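PDB 6MLY: bifunctional GH43-CE protein, which joins a family 43 glycoside hydrolase, probably a xylan 1,4-beta-xylosidase, to a carbohydrate esterase module, probably acting on complex arabinoxylans. Local coordinates for residues 41-46 against 126-131; 57-60 against 66-69; 431-436 against 566-571. All blocks are in the same frame, centred on the assembly; numbering follows the deposited sequence.

Contact 1: 41-46 against 126-131; sequences TYYMSS and NLEKGP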
ATOM      1  N   THR A  41     -19.431  31.820  -0.990  1.00 70.08           N
ATOM      2  CA  THR A  41     -18.202  31.060  -0.747  1.00 68.85           C
ATOM      3  C   THR A  41     -18.355  30.179   0.497  1.00 68.89           C
ATOM      4  O   THR A  41     -19.112  30.504   1.399  1.00 70.02           O
ATOM      5  CB  THR A  41     -17.013  32.002  -0.538  1.00 67.74           C
ATOM      6  OG1 THR A  41     -17.036  32.984  -1.572  1.00 68.23           O
ATOM      7  CG2 THR A  41     -15.684  31.283  -0.528  1.00 66.70           C
ATOM      8  N   TYR A  42     -17.618  29.064   0.524  1.00 68.57           N
ATOM      9  CA  TYR A  42     -17.463  28.227   1.710  1.00 68.55           C
ATOM     10  C   TYR A  42     -15.977  28.170   2.072  1.00 67.46           C
ATOM     11  O   TYR A  42     -15.123  28.205   1.197  1.00 66.58           O
ATOM     12  CB  TYR A  42     -18.014  26.820   1.469  1.00 69.30           C
ATOM     13  CG  TYR A  42     -19.496  26.745   1.206  1.00 70.79           C
ATOM     14  CD1 TYR A  42     -19.992  26.761  -0.087  1.00 71.23           C
ATOM     15  CD2 TYR A  42     -20.407  26.639   2.248  1.00 71.91           C
ATOM     16  CE1 TYR A  42     -21.354  26.685  -0.340  1.00 72.70           C
ATOM     17  CE2 TYR A  42     -21.772  26.563   2.012  1.00 73.41           C
ATOM     18  CZ  TYR A  42     -22.248  26.592   0.713  1.00 73.71           C
ATOM     19  OH  TYR A  42     -23.585  26.510   0.458  1.00 75.38           O
ATOM     20  N   TYR A  43     -15.679  28.098   3.371  1.00 67.50           N
ATOM     21  CA  TYR A  43     -14.311  28.001   3.848  1.00 67.02           C
ATOM     22  C   TYR A  43     -14.226  26.936   4.938  1.00 67.72           C
ATOM     23  O   TYR A  43     -15.205  26.647   5.612  1.00 68.91           O
ATOM     24  CB  TYR A  43     -13.813  29.346   4.375  1.00 66.57           C
ATOM     25  CG  TYR A  43     -13.464  30.343   3.302  1.00 66.12           C
ATOM     26  CD1 TYR A  43     -12.368  30.142   2.477  1.00 65.26           C
ATOM     27  CD2 TYR A  43     -14.215  31.494   3.122  1.00 66.35           C
ATOM     28  CE1 TYR A  43     -12.031  31.056   1.493  1.00 65.16           C
ATOM     29  CE2 TYR A  43     -13.892  32.418   2.143  1.00 66.29           C
ATOM     30  CZ  TYR A  43     -12.798  32.197   1.324  1.00 65.58           C
ATOM     31  OH  TYR A  43     -12.476  33.101   0.354  1.00 66.43           O
ATOM     32  N   MET A  44     -13.025  26.379   5.100  1.00 68.01           N
ATOM     33  CA  MET A  44     -12.811  25.234   5.962  1.00 68.75           C
ATOM     34  C   MET A  44     -11.326  25.143   6.338  1.00 67.77           C
ATOM     35  O   MET A  44     -10.469  25.018   5.465  1.00 66.91           O
ATOM     36  CB  MET A  44     -13.248  23.947   5.252  1.00 69.77           C
ATOM     37  CG  MET A  44     -12.755  22.679   5.920  1.00 70.62           C
ATOM     38  SD  MET A  44     -12.445  21.361   4.728  1.00 71.24           S
ATOM     39  CE  MET A  44     -10.821  20.840   5.271  1.00 71.47           C
ATOM     40  N   SER A  45     -11.055  25.221   7.650  1.00 67.73           N
ATOM     41  CA  SER A  45      -9.751  24.906   8.237  1.00 67.14           C
ATOM     42  C   SER A  45      -9.687  23.399   8.514  1.00 67.88           C
ATOM     43  O   SER A  45     -10.671  22.682   8.336  1.00 68.21           O
ATOM     44  CB  SER A  45      -9.500  25.728   9.483  1.00 67.32           C
ATOM     45  OG  SER A  45     -10.369  25.338  10.534  1.00 68.33           O
ATOM     46  N   SER A  46      -8.520  22.925   8.953  1.00 68.13           N
ATOM     47  CA  SER A  46      -8.225  21.491   8.935  1.00 68.93           C
ATOM     48  C   SER A  46      -7.012  21.175   9.817  1.00 69.23           C
ATOM     49  O   SER A  46      -6.274  22.073  10.221  1.00 69.31           O
ATOM     50  CB  SER A  46      -8.004  21.046   7.517  1.00 68.46           C
ATOM     51  OG  SER A  46      -8.280  19.668   7.374  1.00 69.30           O
ATOM     52  N   ASN A 126      -8.379  38.858   4.562  1.00 65.04           N
ATOM     53  CA  ASN A 126      -8.355  38.082   3.318  1.00 64.96           C
ATOM     54  C   ASN A 126      -7.804  36.683   3.621  1.00 64.60           C
ATOM     55  O   ASN A 126      -6.594  36.500   3.750  1.00 64.41           O
ATOM     56  CB  ASN A 126      -7.543  38.794   2.231  1.00 64.52           C
ATOM     57  CG  ASN A 126      -7.732  38.196   0.853  1.00 64.17           C
ATOM     58  OD1 ASN A 126      -8.190  37.063   0.713  1.00 64.59           O
ATOM     59  ND2 ASN A 126      -7.377  38.950  -0.175  1.00 63.66           N
ATOM     60  N   LEU A 127      -8.709  35.702   3.707  1.00 65.11           N
ATOM     61  CA  LEU A 127      -8.382  34.338   4.161  1.00 64.90           C
ATOM     62  C   LEU A 127      -7.501  33.596   3.139  1.00 64.47           C
ATOM     63  O   LEU A 127      -6.834  32.625   3.490  1.00 63.25           O
ATOM     64  CB  LEU A 127      -9.696  33.590   4.417  1.00 65.54           C
ATOM     65  CG  LEU A 127      -9.588  32.306   5.237  1.00 65.25           C
ATOM     66  CD1 LEU A 127      -8.854  32.546   6.544  1.00 65.32           C
ATOM     67  CD2 LEU A 127     -10.966  31.726   5.507  1.00 66.01           C
ATOM     68  N   GLU A 128      -7.479  34.059   1.886  1.00 64.41           N
ATOM     69  CA  GLU A 128      -6.749  33.385   0.818  1.00 64.82           C
ATOM     70  C   GLU A 128      -5.313  33.919   0.702  1.00 65.43           C
ATOM     71  O   GLU A 128      -4.422  33.167   0.320  1.00 65.20           O
ATOM     72  CB  GLU A 128      -7.515  33.529  -0.498  1.00 65.36           C
ATOM     73  CG  GLU A 128      -8.943  33.009  -0.415  1.00 66.42           C
ATOM     74  CD  GLU A 128      -9.774  33.143  -1.683  1.00 66.89           C
ATOM     75  OE1 GLU A 128     -10.998  32.908  -1.613  1.00 66.72           O
ATOM     76  OE2 GLU A 128      -9.200  33.485  -2.737  1.00 67.58           O
ATOM     77  N   LYS A 129      -5.087  35.201   1.027  1.00 65.98           N
ATOM     78  CA  LYS A 129      -3.789  35.869   0.760  1.00 66.65           C
ATOM     79  C   LYS A 129      -3.090  36.337   2.047  1.00 65.60           C
ATOM     80  O   LYS A 129      -1.862  36.435   2.075  1.00 66.10           O
ATOM     81  CB  LYS A 129      -3.986  37.063  -0.181  1.00 69.31           C
ATOM     82  CG  LYS A 129      -4.697  36.739  -1.490  1.00 71.92           C
ATOM     83  CD  LYS A 129      -4.687  37.882  -2.494  1.00 75.34           C
ATOM     84  CE  LYS A 129      -5.978  37.995  -3.286  1.00 77.87           C
ATOM     85  NZ  LYS A 129      -6.282  39.399  -3.656  1.00 79.29           N
ATOM     86  N   GLY A 130      -3.858  36.653   3.095  1.00 64.81           N
ATOM     87  CA  GLY A 130      -3.301  37.210   4.324  1.00 64.22           C
ATOM     88  C   GLY A 130      -3.115  38.724   4.219  1.00 63.63           C
ATOM     89  O   GLY A 130      -3.737  39.363   3.373  1.00 62.53           O
ATOM     90  N   PRO A 131      -2.247  39.297   5.066  1.00 63.76           N
ATOM     91  CA  PRO A 131      -1.401  38.568   6.002  1.00 63.64           C
ATOM     92  C   PRO A 131      -2.129  38.284   7.325  1.00 63.45           C
ATOM     93  O   PRO A 131      -3.284  38.677   7.486  1.00 63.14           O
ATOM     94  CB  PRO A 131      -0.172  39.462   6.250  1.00 64.05           C
ATOM     95  CG  PRO A 131      -0.435  40.709   5.433  1.00 63.98           C
ATOM     96  CD  PRO A 131      -1.935  40.718   5.231  1.00 63.92           C
TER

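Contact 2: 57-60 against 66-69; sequences IMKS and WKLV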
ATOM      1  N   ILE A  57      -6.263  25.929   5.031  1.00 63.83           N
ATOM      2  CA  ILE A  57      -7.581  26.480   4.739  1.00 64.15           C
ATOM      3  C   ILE A  57      -7.952  26.067   3.313  1.00 64.38           C
ATOM      4  O   ILE A  57      -7.131  26.180   2.411  1.00 63.75           O
ATOM      5  CB  ILE A  57      -7.616  28.014   4.913  1.00 64.04           C
ATOM      6  CG1 ILE A  57      -7.079  28.457   6.278  1.00 64.31           C
ATOM      7  CG2 ILE A  57      -9.017  28.559   4.659  1.00 64.52           C
ATOM      8  CD1 ILE A  57      -5.723  29.118   6.225  1.00 63.71           C
ATOM      9  N   MET A  58      -9.196  25.606   3.144  1.00 65.35           N
ATOM     10  CA  MET A  58      -9.735  25.155   1.867  1.00 65.67           C
ATOM     11  C   MET A  58     -10.965  25.993   1.508  1.00 65.95           C
ATOM     12  O   MET A  58     -11.782  26.281   2.367  1.00 66.25           O
ATOM     13  CB  MET A  58     -10.156  23.685   1.942  1.00 66.83           C
ATOM     14  CG  MET A  58      -9.005  22.735   2.167  1.00 66.90           C
ATOM     15  SD  MET A  58      -9.494  21.010   1.944  1.00 68.63           S
ATOM     16  CE  MET A  58      -8.028  20.190   2.566  1.00 68.19           C
ATOM     17  N   LYS A  59     -11.086  26.335   0.223  1.00 65.84           N
ATOM     18  CA  LYS A  59     -12.202  27.107  -0.313  1.00 66.94           C
ATOM     19  C   LYS A  59     -13.080  26.188  -1.171  1.00 68.30           C
ATOM     20  O   LYS A  59     -12.572  25.273  -1.811  1.00 68.60           O
ATOM     21  CB  LYS A  59     -11.660  28.286  -1.128  1.00 66.61           C
ATOM     22  CG  LYS A  59     -12.675  29.028  -1.989  1.00 67.31           C
ATOM     23  CD  LYS A  59     -12.046  30.083  -2.878  1.00 67.25           C
ATOM     24  CE  LYS A  59     -13.067  30.993  -3.530  1.00 68.24           C
ATOM     25  NZ  LYS A  59     -12.558  32.377  -3.683  1.00 67.89           N
ATOM     26  N   SER A  60     -14.392  26.451  -1.175  1.00 69.96           N
ATOM     27  CA  SER A  60     -15.343  25.810  -2.094  1.00 71.26           C
ATOM     28  C   SER A  60     -16.473  26.790  -2.431  1.00 71.99           C
ATOM     29  O   SER A  60     -16.646  27.787  -1.754  1.00 72.33           O
ATOM     30  CB  SER A  60     -15.888  24.523  -1.527  1.00 72.71           C
ATOM     31  OG  SER A  60     -16.684  23.837  -2.487  1.00 73.98           O
ATOM     32  N   TRP A  66     -13.506  21.354  -3.708  1.00 70.49           N
ATOM     33  CA  TRP A  66     -12.668  22.044  -2.737  1.00 69.98           C
ATOM     34  C   TRP A  66     -11.301  22.353  -3.353  1.00 69.15           C
ATOM     35  O   TRP A  66     -10.920  21.752  -4.355  1.00 69.41           O
ATOM     36  CB  TRP A  66     -12.537  21.189  -1.472  1.00 70.05           C
ATOM     37  CG  TRP A  66     -13.832  21.043  -0.734  1.00 72.14           C
ATOM     38  CD1 TRP A  66     -14.767  20.058  -0.885  1.00 73.40           C
ATOM     39  CD2 TRP A  66     -14.356  21.941   0.263  1.00 72.76           C
ATOM     40  NE1 TRP A  66     -15.829  20.278  -0.048  1.00 74.56           N
ATOM     41  CE2 TRP A  66     -15.605  21.423   0.669  1.00 74.10           C
ATOM     42  CE3 TRP A  66     -13.889  23.123   0.851  1.00 72.36           C
ATOM     43  CZ2 TRP A  66     -16.387  22.048   1.638  1.00 74.95           C
ATOM     44  CZ3 TRP A  66     -14.666  23.743   1.803  1.00 73.13           C
ATOM     45  CH2 TRP A  66     -15.898  23.212   2.189  1.00 74.74           C
ATOM     46  N   LYS A  67     -10.578  23.303  -2.752  1.00 68.39           N
ATOM     47  CA  LYS A  67      -9.185  23.561  -3.113  1.00 67.56           C
ATOM     48  C   LYS A  67      -8.490  24.318  -1.974  1.00 67.03           C
ATOM     49  O   LYS A  67      -9.119  25.106  -1.270  1.00 67.74           O
ATOM     50  CB  LYS A  67      -9.084  24.308  -4.449  1.00 68.14           C
ATOM     51  CG  LYS A  67      -9.329  25.808  -4.409  1.00 68.63           C
ATOM     52  CD  LYS A  67      -8.980  26.504  -5.704  1.00 69.57           C
ATOM     53  CE  LYS A  67      -9.144  28.006  -5.609  1.00 70.56           C
ATOM     54  NZ  LYS A  67      -8.495  28.701  -6.746  1.00 71.57           N
ATOM     55  N   LEU A  68      -7.188  24.059  -1.819  1.00 65.90           N
ATOM     56  CA  LEU A  68      -6.338  24.721  -0.834  1.00 64.93           C
ATOM     57  C   LEU A  68      -6.014  26.139  -1.317  1.00 64.18           C
ATOM     58  O   LEU A  68      -5.668  26.339  -2.490  1.00 64.78           O
ATOM     59  CB  LEU A  68      -5.059  23.900  -0.641  1.00 64.61           C
ATOM     60  CG  LEU A  68      -5.248  22.561   0.070  1.00 64.99           C
ATOM     61  CD1 LEU A  68      -4.135  21.579  -0.291  1.00 64.83           C
ATOM     62  CD2 LEU A  68      -5.328  22.762   1.575  1.00 65.32           C
ATOM     63  N   VAL A  69      -6.114  27.112  -0.402  1.00 63.47           N
ATOM     64  CA  VAL A  69      -5.911  28.520  -0.738  1.00 63.38           C
ATOM     65  C   VAL A  69      -4.814  29.148   0.134  1.00 62.71           C
ATOM     66  O   VAL A  69      -4.129  30.068  -0.332  1.00 62.71           O
ATOM     67  CB  VAL A  69      -7.234  29.303  -0.649  1.00 63.63           C
ATOM     68  CG1 VAL A  69      -8.224  28.812  -1.694  1.00 64.23           C
ATOM     69  CG2 VAL A  69      -7.854  29.252   0.742  1.00 64.04           C
TER

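Contact 3: 431-436 against 566-571; sequences EVEKVP and AFQVFG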
ATOM      1  N   GLU A 431      14.704  -4.663   3.511  1.00 92.76           N
ATOM      2  CA  GLU A 431      15.019  -4.600   2.082  1.00 88.50           C
ATOM      3  C   GLU A 431      14.599  -5.939   1.466  1.00 86.75           C
ATOM      4  O   GLU A 431      15.088  -6.988   1.869  1.00 87.56           O
ATOM      5  CB  GLU A 431      16.493  -4.251   1.824  1.00 89.12           C
ATOM      6  CG  GLU A 431      17.484  -4.852   2.811  1.00 91.87           C
ATOM      7  CD  GLU A 431      18.945  -4.775   2.389  1.00 93.60           C
ATOM      8  OE1 GLU A 431      19.342  -3.745   1.798  1.00 96.78           O
ATOM      9  OE2 GLU A 431      19.686  -5.747   2.652  1.00 94.76           O
ATOM     10  N   VAL A 432      13.657  -5.878   0.518  1.00 85.39           N
ATOM     11  CA  VAL A 432      12.977  -7.052  -0.028  1.00 84.51           C
ATOM     12  C   VAL A 432      13.717  -7.528  -1.285  1.00 85.05           C
ATOM     13  O   VAL A 432      14.196  -8.660  -1.341  1.00 87.94           O
ATOM     14  CB  VAL A 432      11.497  -6.739  -0.331  1.00 83.04           C
ATOM     15  CG1 VAL A 432      10.815  -7.869  -1.089  1.00 82.97           C
ATOM     16  CG2 VAL A 432      10.726  -6.400   0.936  1.00 83.21           C
ATOM     17  N   GLU A 433      13.779  -6.646  -2.286  1.00 82.26           N
ATOM     18  CA  GLU A 433      14.315  -6.934  -3.612  1.00 81.44           C
ATOM     19  C   GLU A 433      15.327  -5.838  -3.952  1.00 82.00           C
ATOM     20  O   GLU A 433      15.263  -4.733  -3.390  1.00 81.15           O
ATOM     21  CB  GLU A 433      13.163  -7.008  -4.619  1.00 79.92           C
ATOM     22  CG  GLU A 433      13.580  -7.382  -6.029  1.00 80.63           C
ATOM     23  CD  GLU A 433      12.435  -7.448  -7.027  1.00 80.97           C
ATOM     24  OE1 GLU A 433      11.303  -7.840  -6.614  1.00 80.78           O
ATOM     25  OE2 GLU A 433      12.673  -7.090  -8.215  1.00 82.17           O
ATOM     26  N   LYS A 434      16.262  -6.151  -4.856  1.00 81.87           N
ATOM     27  CA  LYS A 434      17.363  -5.257  -5.169  1.00 83.24           C
ATOM     28  C   LYS A 434      17.840  -5.494  -6.604  1.00 84.11           C
ATOM     29  O   LYS A 434      18.295  -6.586  -6.925  1.00 86.34           O
ATOM     30  CB  LYS A 434      18.495  -5.489  -4.167  1.00 86.44           C
ATOM     31  CG  LYS A 434      19.709  -4.592  -4.344  1.00 89.92           C
ATOM     32  CD  LYS A 434      20.508  -4.419  -3.070  1.00 95.67           C
ATOM     33  CE  LYS A 434      20.817  -5.734  -2.381  1.00100.31           C
ATOM     34  NZ  LYS A 434      21.710  -5.546  -1.214  1.00105.78           N
ATOM     35  N   VAL A 435      17.729  -4.457  -7.444  1.00 81.49           N
ATOM     36  CA  VAL A 435      18.202  -4.478  -8.830  1.00 81.89           C
ATOM     37  C   VAL A 435      19.352  -3.483  -8.944  1.00 82.45           C
ATOM     38  O   VAL A 435      19.274  -2.395  -8.381  1.00 83.21           O
ATOM     39  CB  VAL A 435      17.073  -4.148  -9.830  1.00 82.31           C
ATOM     40  CG1 VAL A 435      17.586  -3.968 -11.253  1.00 82.45           C
ATOM     41  CG2 VAL A 435      15.969  -5.193  -9.799  1.00 83.25           C
ATOM     42  N   PRO A 436      20.450  -3.815  -9.666  1.00 82.73           N
ATOM     43  CA  PRO A 436      21.512  -2.842  -9.931  1.00 82.88           C
ATOM     44  C   PRO A 436      21.053  -1.757 -10.919  1.00 82.42           C
ATOM     45  O   PRO A 436      20.244  -2.031 -11.813  1.00 82.52           O
ATOM     46  CB  PRO A 436      22.627  -3.707 -10.535  1.00 83.66           C
ATOM     47  CG  PRO A 436      21.880  -4.837 -11.203  1.00 82.95           C
ATOM     48  CD  PRO A 436      20.733  -5.132 -10.262  1.00 81.92           C
ATOM     49  N   ALA A 566       9.535 -16.662  -5.659  1.00 76.99           N
ATOM     50  CA  ALA A 566       9.232 -17.344  -6.912  1.00 76.86           C
ATOM     51  C   ALA A 566       9.062 -16.327  -8.048  1.00 77.13           C
ATOM     52  O   ALA A 566       9.450 -16.591  -9.185  1.00 76.76           O
ATOM     53  CB  ALA A 566       7.992 -18.188  -6.747  1.00 76.98           C
ATOM     54  N   PHE A 567       8.477 -15.169  -7.727  1.00 76.48           N
ATOM     55  CA  PHE A 567       8.209 -14.125  -8.715  1.00 75.99           C
ATOM     56  C   PHE A 567       9.526 -13.543  -9.251  1.00 76.84           C
ATOM     57  O   PHE A 567       9.684 -13.346 -10.461  1.00 77.72           O
ATOM     58  CB  PHE A 567       7.325 -13.022  -8.130  1.00 74.85           C
ATOM     59  CG  PHE A 567       6.903 -12.000  -9.152  1.00 73.87           C
ATOM     60  CD1 PHE A 567       6.000 -12.334 -10.151  1.00 73.72           C
ATOM     61  CD2 PHE A 567       7.436 -10.720  -9.145  1.00 73.36           C
ATOM     62  CE1 PHE A 567       5.622 -11.403 -11.108  1.00 73.50           C
ATOM     63  CE2 PHE A 567       7.057  -9.790 -10.102  1.00 73.20           C
ATOM     64  CZ  PHE A 567       6.151 -10.133 -11.081  1.00 73.09           C
ATOM     65  N   GLN A 568      10.473 -13.279  -8.344  1.00 77.06           N
ATOM     66  CA  GLN A 568      11.733 -12.632  -8.698  1.00 76.72           C
ATOM     67  C   GLN A 568      12.536 -13.515  -9.660  1.00 77.03           C
ATOM     68  O   GLN A 568      13.335 -12.996 -10.434  1.00 76.95           O
ATOM     69  CB  GLN A 568      12.533 -12.298  -7.436  1.00 77.65           C
ATOM     70  CG  GLN A 568      11.969 -11.105  -6.675  1.00 77.10           C
ATOM     71  CD  GLN A 568      12.558 -10.966  -5.294  1.00 77.37           C
ATOM     72  OE1 GLN A 568      13.773 -10.981  -5.110  1.00 78.42           O
ATOM     73  NE2 GLN A 568      11.692 -10.822  -4.304  1.00 77.69           N
ATOM     74  N   VAL A 569      12.303 -14.834  -9.605  1.00 77.13           N
ATOM     75  CA  VAL A 569      13.018 -15.832 -10.415  1.00 77.07           C
ATOM     76  C   VAL A 569      12.399 -15.931 -11.818  1.00 76.15           C
ATOM     77  O   VAL A 569      13.128 -15.893 -12.811  1.00 76.34           O
ATOM     78  CB  VAL A 569      13.022 -17.211  -9.725  1.00 77.49           C
ATOM     79  CG1 VAL A 569      13.733 -18.258 -10.568  1.00 77.58           C
ATOM     80  CG2 VAL A 569      13.630 -17.147  -8.330  1.00 78.10           C
ATOM     81  N   PHE A 570      11.069 -16.091 -11.883  1.00 74.99           N
ATOM     82  CA  PHE A 570      10.340 -16.343 -13.141  1.00 73.99           C
ATOM     83  C   PHE A 570       9.636 -15.072 -13.638  1.00 73.80           C
ATOM     84  O   PHE A 570       9.795 -14.692 -14.801  1.00 73.98           O
ATOM     85  CB  PHE A 570       9.300 -17.452 -12.958  1.00 74.01           C
ATOM     86  CG  PHE A 570       9.827 -18.744 -12.389  1.00 74.78           C
ATOM     87  CD1 PHE A 570      10.738 -19.513 -13.101  1.00 75.29           C
ATOM     88  CD2 PHE A 570       9.405 -19.200 -11.149  1.00 74.70           C
ATOM     89  CE1 PHE A 570      11.218 -20.706 -12.582  1.00 75.65           C
ATOM     90  CE2 PHE A 570       9.888 -20.393 -10.631  1.00 75.68           C
ATOM     91  CZ  PHE A 570      10.796 -21.143 -11.347  1.00 75.87           C
ATOM     92  N   GLY A 571       8.857 -14.450 -12.738  1.00 72.40           N
ATOM     93  CA  GLY A 571       7.891 -13.368 -13.008  1.00 71.61           C
ATOM     94  C   GLY A 571       8.160 -12.574 -14.277  1.00 71.40           C
ATOM     95  O   GLY A 571       7.400 -12.668 -15.240  1.00 71.18           O
TER

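Contact 1: 41-46 against 126-131
Glu128 OE1 is held twice: it accepts a hydrogen bond from the hydroxyl of Tyr43, with OH at 2.5 Å from OE1, and it forms a salt bridge with the ammonium of Lys59 on strand 56-60. The O-O distance is very short as modelled, but at this resolution little should be read into that. The oxygen meets the phenol ring at its edge, in the ring plane, while the carboxylate itself is turned 60° from that plane. It gets there because the glutamate runs out fully extended from CG (chi2 179°), crossing the tyrosine side chain at about a right angle. Leu127, one residue earlier, works on the same ring from above. Its CD2 lies over one face, offset toward the rim, 3.6 Å from Tyr43 CG, in a CH-pi contact. The ring is thus held at its hydroxyl and covered on one face, and Tyr107 also meets it edge-to-face. Leu127 continues onto Ile57 and Leu100, so this small apolar patch is shared with two more strands. Strand 41-45 belongs to one four-stranded antiparallel sheet, and loop 126-131 links two strands of the following one: blade-to-blade packing of the five-bladed beta-propeller characteristic of family 43.

Contact 2: 57-60 against 66-69
Ser60 CB sits over one face of the Trp66 indole, 3.5 Å from the centroid of the six-membered ring and 14° off its normal, a CH-pi contact. The carbonyl oxygen of Met58 comes to the same ring at its edge, in plane, while Met58 CB packs beside CE3. Farther along this face of the sheet, Met58 and Leu68 lie side by side and point the same way, with Met58 CG 3.7 Å from Leu68 CD2. On the other face, Lys59 crosses Val69 at about a right angle, its CB 3.5 Å from Val69 CG1. With CG anti to the backbone N (chi1 168°), the lysine chain runs on past the valine, and its ammonium finds Glu128. The antiparallel ladder sets Met58 across from Leu68 and Lys59 from Lys67, with Val69 diagonal to Lys59. Lys59 N donates to Lys67 O at 2.8 Å, and Lys67 N returns a more bent bond to Lys59 O, 139° at the hydrogen. Beyond that pair, Val69 N reaches Ile57 O at 3.1 Å. Farther out, the serine hydroxyl turns back to Asn65 O in the connecting turn, and Met44 of strand 41-45 backs both Met58 and Trp66. This is a beta hairpin, made of the last two strands of a four-stranded antiparallel propeller blade, with 66-71 at the sheet edge.

Contact 3: 431-436 against 566-571
Glu433 and Gln568 meet by van der Waals contact alone: no hydrogen bond or salt bridge runs between strand 431-436 and helix 566-571. The two side chains slide past each other in opposite directions, each extended beyond CG. Their flat ends are turned only 26° apart; the carboxylate lies against CG and CD of the glutamine, and the amide against CG of the glutamate. Glu433 OE1 comes 3.3 Å from Gln568 CG, while the amide OE1 of Gln568 lies 3.7 Å from Glu433 CG. The glutamate's CG stands anti to the backbone N (chi1 -177°), which carries the carboxylate out from the strand toward the helix. Val432 adds a peripheral touch, its CG1 4.5 Å from Gln568 NE2.

The polar bonds made by these groups stay within each domain. Glu433 OE1 accepts a hydrogen bond from the backbone N of Gly472 on strand 469-476, and Gln568 NE2 is bonded to Gln564 OE1, one turn back on its own helix. With an alanine in place of Glu433, the Gly472 amide would probably lose this acceptor and the Gln568 methylene the group lying against it.

Phe567 and Phe570 pack within the helix's own domain. Phe567 stacks on Tyr537, and Phe570 meets Trp675 and packs on Leu551 of strand 546-552. The touching surfaces therefore belong to the edge strand of the concanavalin A-like domain and to a helix of the esterase domain, which is of the alpha/beta-hydrolase type. Glu433 also touches Gln564 of that helix. With Glu433 OE1 and Gln568 NE2 bonded within their own domains, and no apolar core between these two segments, the chemistry implies a small polar van der Waals contact with no hydrogen bond or salt bridge across it.

Contacts 1 and 2 are neighbours, their centres about 7 Å apart. Strands 41-45 and 56-60 lie next to each other in one antiparallel sheet of the family 43 domain, and the Lys59–Glu128 salt bridge ties contact 2 to the loop of contact 1. In sequence, the hairpin of contact 2 falls between the two segments of contact 1, so a local pairing sits within a longer closure that brings in the next propeller blade. Contact 3 comes later in the chain, across its centre, about 49 Å from contact 1 and 43 Å from contact 2 between centres. The first two lie within one domain, the family 43 propeller; the third spans the concanavalin A-like and esterase domains.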